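Long-range contact in geranylgeranyl pyrophosphate synthetase (Pyrococcus horikoshii, PDB 1WY0), which probably condenses isopentenyl diphosphate with allylic diphosphates to build geranylgeranyl diphosphate, the C20 precursor of archaeal membrane lipids: residues F159-M173 and K242-A254. Numbering follows the deposited sequence.
Sequences FEKKSTVTIEEYMEM and KKTLIVAHFFENA
Helix 245-253 runs antiparallel to the start of helix 167-193, the axes of the short segments 245-253 and 167-173 lying 8.8 Å apart at 163°, with Ala248 against Ile167. The small Ala248 admits this close approach, and the Ile167 side chain enters as a knob among Leu245, Ala248, His249 and Glu252. Glu252 reaches across to the other helix, where its OE1 accepts from Ile167 N at 3.2 Å in a straight bond that meets the carboxylate on its syn side, tilted somewhat out of its plane; the N-terminus there is already closed by the capping box of Thr166 and Glu169. Tyr170, with CG anti to its own N (chi1 164°), lays one ring face on the backbone of Thr244 and Leu245, Leu245 N lying 3.5 Å above the ring centre. Its OH and Leu245 N share a water, which accepts from the amide. Without the ring, as with an alanine here, that backbone would probably lose the face packed on it, and the water its hydroxyl partner. The loop before helix 167-193 is held by Lys243: its chain bends at chi2 (72°), CG presses on Val165 CG1 at a tight 3.5 Å, and NZ donates to Lys162 O at 3.1 Å, nearly in line with the carbonyl. Farther along, Thr164 sets CG2 squarely over the Phe251 ring in a CH-pi contact, 3.6 Å from the centroid. Tyr302 of helix 299-315 touches Ile167 and Leu245, and Asp219 of helix 197-224 meets Tyr170 and Thr244, around an antiparallel helix pair within the all-alpha isoprenoid synthase fold.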
loop_
_atom_site.group_PDB
_atom_site.type_symbol
_atom_site.label_atom_id
_atom_site.label_comp_id
_atom_site.label_asym_id
_atom_site.label_seq_id
_atom_site.Cartn_x
_atom_site.Cartn_y
_atom_site.Cartn_z
ATOM N N PHE A 159 14.983 -14.540 4.520
ATOM C CA PHE A 159 15.668 -15.236 5.608
ATOM C C PHE A 159 15.018 -16.589 5.901
ATOM O O PHE A 159 15.665 -17.560 6.271
ATOM C CB PHE A 159 15.599 -14.366 6.864
ATOM C CG PHE A 159 16.585 -13.236 6.794
ATOM C CD1 PHE A 159 17.632 -13.275 5.877
ATOM C CD2 PHE A 159 16.476 -12.182 7.685
ATOM C CE1 PHE A 159 18.569 -12.249 5.861
ATOM C CE2 PHE A 159 17.416 -11.160 7.662
ATOM C CZ PHE A 159 18.466 -11.186 6.752
ATOM N N GLU A 160 13.679 -16.631 5.759
ATOM C CA GLU A 160 12.961 -17.868 6.066
ATOM C C GLU A 160 13.419 -19.026 5.174
ATOM O O GLU A 160 13.259 -20.195 5.486
ATOM C CB GLU A 160 11.464 -17.625 5.857
ATOM C CG GLU A 160 10.600 -18.723 6.483
ATOM C CD GLU A 160 9.162 -18.567 6.021
ATOM O OE1 GLU A 160 8.612 -17.481 6.165
ATOM O OE2 GLU A 160 8.594 -19.544 5.534
ATOM N N LYS A 161 13.962 -18.664 4.003
ATOM C CA LYS A 161 14.413 -19.635 3.012
ATOM C C LYS A 161 15.713 -20.318 3.443
ATOM O O LYS A 161 16.378 -20.990 2.666
ATOM C CB LYS A 161 14.622 -18.901 1.685
ATOM C CG LYS A 161 13.478 -19.150 0.699
ATOM C CD LYS A 161 13.357 -18.038 -0.346
ATOM C CE LYS A 161 13.508 -18.562 -1.778
ATOM N NZ LYS A 161 13.360 -17.459 -2.725
ATOM N N LYS A 162 16.146 -20.032 4.682
ATOM C CA LYS A 162 17.484 -20.453 5.069
ATOM C C LYS A 162 17.648 -20.499 6.592
ATOM O O LYS A 162 16.981 -19.794 7.339
ATOM C CB LYS A 162 18.470 -19.447 4.468
ATOM C CG LYS A 162 19.938 -19.829 4.686
ATOM C CD LYS A 162 20.899 -18.804 4.075
ATOM C CE LYS A 162 22.312 -18.912 4.651
ATOM N NZ LYS A 162 22.750 -17.602 5.130
ATOM N N SER A 163 18.545 -21.342 7.096
ATOM C CA SER A 163 18.730 -21.478 8.535
ATOM C C SER A 163 19.601 -20.423 9.214
ATOM O O SER A 163 19.255 -19.965 10.303
ATOM C CB SER A 163 19.281 -22.862 8.863
ATOM O OG SER A 163 18.363 -23.874 8.496
ATOM N N THR A 164 20.713 -20.032 8.591
ATOM C CA THR A 164 21.609 -19.040 9.191
ATOM C C THR A 164 21.680 -17.719 8.431
ATOM O O THR A 164 21.343 -17.653 7.252
ATOM C CB THR A 164 23.069 -19.589 9.334
ATOM O OG1 THR A 164 23.673 -19.729 8.038
ATOM C CG2 THR A 164 23.068 -20.948 10.027
ATOM N N VAL A 165 22.113 -16.667 9.124
ATOM C CA VAL A 165 22.259 -15.332 8.542
ATOM C C VAL A 165 23.526 -14.735 9.116
ATOM O O VAL A 165 24.019 -15.202 10.133
ATOM C CB VAL A 165 21.094 -14.368 8.926
ATOM C CG1 VAL A 165 19.801 -14.786 8.250
ATOM C CG2 VAL A 165 20.929 -14.341 10.432
ATOM N N THR A 166 24.038 -13.691 8.476
ATOM C CA THR A 166 25.249 -13.030 8.943
ATOM C C THR A 166 24.886 -11.731 9.643
ATOM O O THR A 166 23.786 -11.211 9.470
ATOM C CB THR A 166 26.201 -12.695 7.771
ATOM O OG1 THR A 166 25.696 -11.565 7.044
ATOM C CG2 THR A 166 26.322 -13.895 6.832
ATOM N N ILE A 167 25.810 -11.208 10.440
ATOM C CA ILE A 167 25.567 -9.966 11.145
ATOM C C ILE A 167 25.263 -8.896 10.109
ATOM O O ILE A 167 24.408 -8.041 10.319
ATOM C CB ILE A 167 26.805 -9.534 11.969
ATOM C CG1 ILE A 167 26.975 -10.453 13.187
ATOM C CG2 ILE A 167 26.679 -8.082 12.391
ATOM C CD1 ILE A 167 28.270 -10.208 13.960
ATOM N N GLU A 168 25.975 -8.955 8.989
ATOM C CA GLU A 168 25.803 -7.987 7.917
ATOM C C GLU A 168 24.427 -8.080 7.265
ATOM O O GLU A 168 23.833 -7.066 6.907
ATOM C CB GLU A 168 26.869 -8.202 6.846
ATOM C CG GLU A 168 26.748 -7.226 5.699
ATOM C CD GLU A 168 27.551 -7.653 4.505
ATOM O OE1 GLU A 168 28.801 -7.695 4.623
ATOM O OE2 GLU A 168 26.926 -7.958 3.454
ATOM N N GLU A 169 23.942 -9.300 7.081
ATOM C CA GLU A 169 22.635 -9.506 6.481
ATOM C C GLU A 169 21.579 -8.941 7.417
ATOM O O GLU A 169 20.735 -8.144 7.004
ATOM C CB GLU A 169 22.389 -10.994 6.238
ATOM C CG GLU A 169 22.821 -11.454 4.854
ATOM C CD GLU A 169 22.831 -12.967 4.701
ATOM O OE1 GLU A 169 23.117 -13.681 5.687
ATOM O OE2 GLU A 169 22.558 -13.443 3.578
ATOM N N TYR A 170 21.648 -9.338 8.686
ATOM C CA TYR A 170 20.603 -8.858 9.581
ATOM C C TYR A 170 20.634 -7.335 9.714
ATOM O O TYR A 170 19.621 -6.655 9.611
ATOM C CB TYR A 170 20.814 -9.503 10.952
ATOM C CG TYR A 170 20.033 -8.765 11.980
ATOM C CD1 TYR A 170 18.694 -9.082 12.193
ATOM C CD2 TYR A 170 20.629 -7.750 12.728
ATOM C CE1 TYR A 170 17.960 -8.399 13.150
ATOM C CE2 TYR A 170 19.892 -7.059 13.679
ATOM C CZ TYR A 170 18.562 -7.377 13.888
ATOM O OH TYR A 170 17.824 -6.699 14.837
ATOM N N MET A 171 21.784 -6.688 9.875
ATOM C CA MET A 171 21.830 -5.232 9.963
ATOM C C MET A 171 21.330 -4.509 8.714
ATOM O O MET A 171 20.801 -3.408 8.808
ATOM C CB MET A 171 23.254 -4.759 10.280
ATOM C CG MET A 171 23.709 -5.003 11.709
ATOM S SD MET A 171 22.497 -4.564 12.968
ATOM C CE MET A 171 22.587 -2.760 12.900
ATOM N N GLU A 172 21.499 -5.104 7.545
ATOM C CA GLU A 172 21.035 -4.439 6.337
ATOM C C GLU A 172 19.502 -4.498 6.297
ATOM O O GLU A 172 18.841 -3.589 5.804
ATOM C CB GLU A 172 21.635 -5.112 5.102
ATOM C CG GLU A 172 21.163 -4.518 3.794
ATOM C CD GLU A 172 21.687 -5.263 2.584
ATOM O OE1 GLU A 172 21.795 -6.502 2.665
ATOM O OE2 GLU A 172 21.973 -4.615 1.548
ATOM N N MET A 173 18.958 -5.571 6.860
ATOM C CA MET A 173 17.524 -5.796 6.910
ATOM C C MET A 173 16.862 -4.890 7.948
ATOM O O MET A 173 15.922 -4.146 7.635
ATOM C CB MET A 173 17.269 -7.271 7.237
ATOM C CG MET A 173 15.800 -7.673 7.432
ATOM S SD MET A 173 15.074 -7.185 9.021
ATOM C CE MET A 173 15.690 -8.465 10.134
ATOM N N LYS A 242 13.380 -16.530 15.086
ATOM C CA LYS A 242 13.486 -15.180 14.551
ATOM C C LYS A 242 14.945 -14.785 14.354
ATOM O O LYS A 242 15.775 -15.046 15.215
ATOM C CB LYS A 242 12.818 -14.195 15.508
ATOM C CG LYS A 242 12.653 -12.804 14.961
ATOM C CD LYS A 242 12.413 -11.813 16.101
ATOM C CE LYS A 242 12.083 -10.441 15.573
ATOM N NZ LYS A 242 12.063 -9.452 16.691
ATOM N N LYS A 243 15.249 -14.158 13.216
ATOM C CA LYS A 243 16.608 -13.716 12.925
ATOM C C LYS A 243 16.886 -12.372 13.584
ATOM O O LYS A 243 16.413 -11.333 13.132
ATOM C CB LYS A 243 16.828 -13.586 11.415
ATOM C CG LYS A 243 17.355 -14.838 10.740
ATOM C CD LYS A 243 16.302 -15.918 10.647
ATOM C CE LYS A 243 16.866 -17.160 9.990
ATOM N NZ LYS A 243 15.809 -18.168 9.765
ATOM N N THR A 244 17.645 -12.405 14.670
ATOM C CA THR A 244 18.003 -11.196 15.398
ATOM C C THR A 244 19.519 -11.023 15.306
ATOM O O THR A 244 20.207 -11.875 14.753
ATOM C CB THR A 244 17.618 -11.319 16.874
ATOM O OG1 THR A 244 18.563 -12.170 17.537
ATOM C CG2 THR A 244 16.221 -11.921 17.010
ATOM N N LEU A 245 20.037 -9.925 15.848
ATOM C CA LEU A 245 21.480 -9.686 15.828
ATOM C C LEU A 245 22.189 -10.683 16.732
ATOM O O LEU A 245 23.349 -11.017 16.504
ATOM C CB LEU A 245 21.796 -8.266 16.301
ATOM C CG LEU A 245 23.283 -7.956 16.476
ATOM C CD1 LEU A 245 24.062 -8.352 15.229
ATOM C CD2 LEU A 245 23.448 -6.476 16.775
ATOM N N ILE A 246 21.483 -11.144 17.762
ATOM C CA ILE A 246 22.025 -12.111 18.706
ATOM C C ILE A 246 22.275 -13.449 18.016
ATOM O O ILE A 246 23.327 -14.070 18.180
ATOM C CB ILE A 246 21.048 -12.323 19.880
ATOM C CG1 ILE A 246 20.771 -10.981 20.560
ATOM C CG2 ILE A 246 21.626 -13.324 20.875
ATOM C CD1 ILE A 246 19.564 -10.980 21.473
ATOM N N VAL A 247 21.298 -13.890 17.235
ATOM C CA VAL A 247 21.399 -15.150 16.516
ATOM C C VAL A 247 22.444 -15.044 15.397
ATOM O O VAL A 247 23.141 -16.016 15.097
ATOM C CB VAL A 247 20.022 -15.525 15.932
ATOM C CG1 VAL A 247 20.147 -16.672 14.981
ATOM C CG2 VAL A 247 19.083 -15.899 17.052
ATOM N N ALA A 248 22.558 -13.869 14.777
ATOM C CA ALA A 248 23.544 -13.683 13.716
ATOM C C ALA A 248 24.953 -13.770 14.311
ATOM O O ALA A 248 25.842 -14.394 13.730
ATOM C CB ALA A 248 23.349 -12.338 13.029
ATOM N N HIS A 249 25.159 -13.144 15.464
ATOM C CA HIS A 249 26.466 -13.189 16.109
ATOM C C HIS A 249 26.807 -14.624 16.473
ATOM O O HIS A 249 27.940 -15.063 16.308
ATOM C CB HIS A 249 26.480 -12.343 17.380
ATOM C CG HIS A 249 27.769 -12.422 18.140
ATOM N ND1 HIS A 249 28.028 -13.405 19.072
ATOM C CD2 HIS A 249 28.854 -11.614 18.139
ATOM C CE1 HIS A 249 29.215 -13.200 19.613
ATOM N NE2 HIS A 249 29.736 -12.117 19.063
ATOM N N PHE A 250 25.826 -15.361 16.974
ATOM C CA PHE A 250 26.079 -16.747 17.374
ATOM C C PHE A 250 26.493 -17.632 16.190
ATOM O O PHE A 250 27.433 -18.415 16.254
ATOM C CB PHE A 250 24.812 -17.308 18.018
ATOM C CG PHE A 250 24.931 -18.799 18.138
ATOM C CD1 PHE A 250 24.319 -19.616 17.197
ATOM C CD2 PHE A 250 25.617 -19.354 19.204
ATOM C CE1 PHE A 250 24.394 -20.996 17.325
ATOM C CE2 PHE A 250 25.691 -20.740 19.328
ATOM C CZ PHE A 250 25.082 -21.564 18.389
ATOM N N PHE A 251 25.722 -17.522 15.088
ATOM C CA PHE A 251 26.052 -18.303 13.897
ATOM C C PHE A 251 27.435 -17.937 13.340
ATOM O O PHE A 251 28.132 -18.745 12.738
ATOM C CB PHE A 251 24.984 -18.050 12.829
ATOM C CG PHE A 251 23.757 -18.863 13.131
ATOM C CD1 PHE A 251 23.879 -20.091 13.769
ATOM C CD2 PHE A 251 22.511 -18.393 12.751
ATOM C CE1 PHE A 251 22.747 -20.848 14.034
ATOM C CE2 PHE A 251 21.380 -19.158 13.021
ATOM C CZ PHE A 251 21.492 -20.385 13.660
ATOM N N GLU A 252 27.813 -16.657 13.530
ATOM C CA GLU A 252 29.122 -16.232 13.040
ATOM C C GLU A 252 30.279 -16.773 13.896
ATOM O O GLU A 252 31.402 -16.943 13.438
ATOM C CB GLU A 252 29.173 -14.704 12.993
ATOM C CG GLU A 252 30.058 -14.208 11.843
ATOM C CD GLU A 252 29.616 -12.832 11.401
ATOM O OE1 GLU A 252 28.552 -12.720 10.810
ATOM O OE2 GLU A 252 30.378 -11.881 11.605
ATOM N N ASN A 253 29.990 -17.034 15.182
ATOM C CA ASN A 253 31.097 -17.333 16.083
ATOM C C ASN A 253 31.125 -18.780 16.597
ATOM O O ASN A 253 32.133 -19.259 17.112
ATOM C CB ASN A 253 31.024 -16.350 17.252
ATOM C CG ASN A 253 31.728 -15.069 16.881
ATOM O OD1 ASN A 253 32.952 -14.975 16.881
ATOM N ND2 ASN A 253 30.911 -14.021 16.660
ATOM N N ALA A 254 29.980 -19.480 16.485
ATOM C CA ALA A 254 29.891 -20.787 17.143
ATOM C C ALA A 254 30.556 -21.926 16.351
ATOM O O ALA A 254 30.668 -21.886 15.131
ATOM C CB ALA A 254 28.423 -21.110 17.398
HETATM O O HOH W 1 18.462 -8.102 17.012
#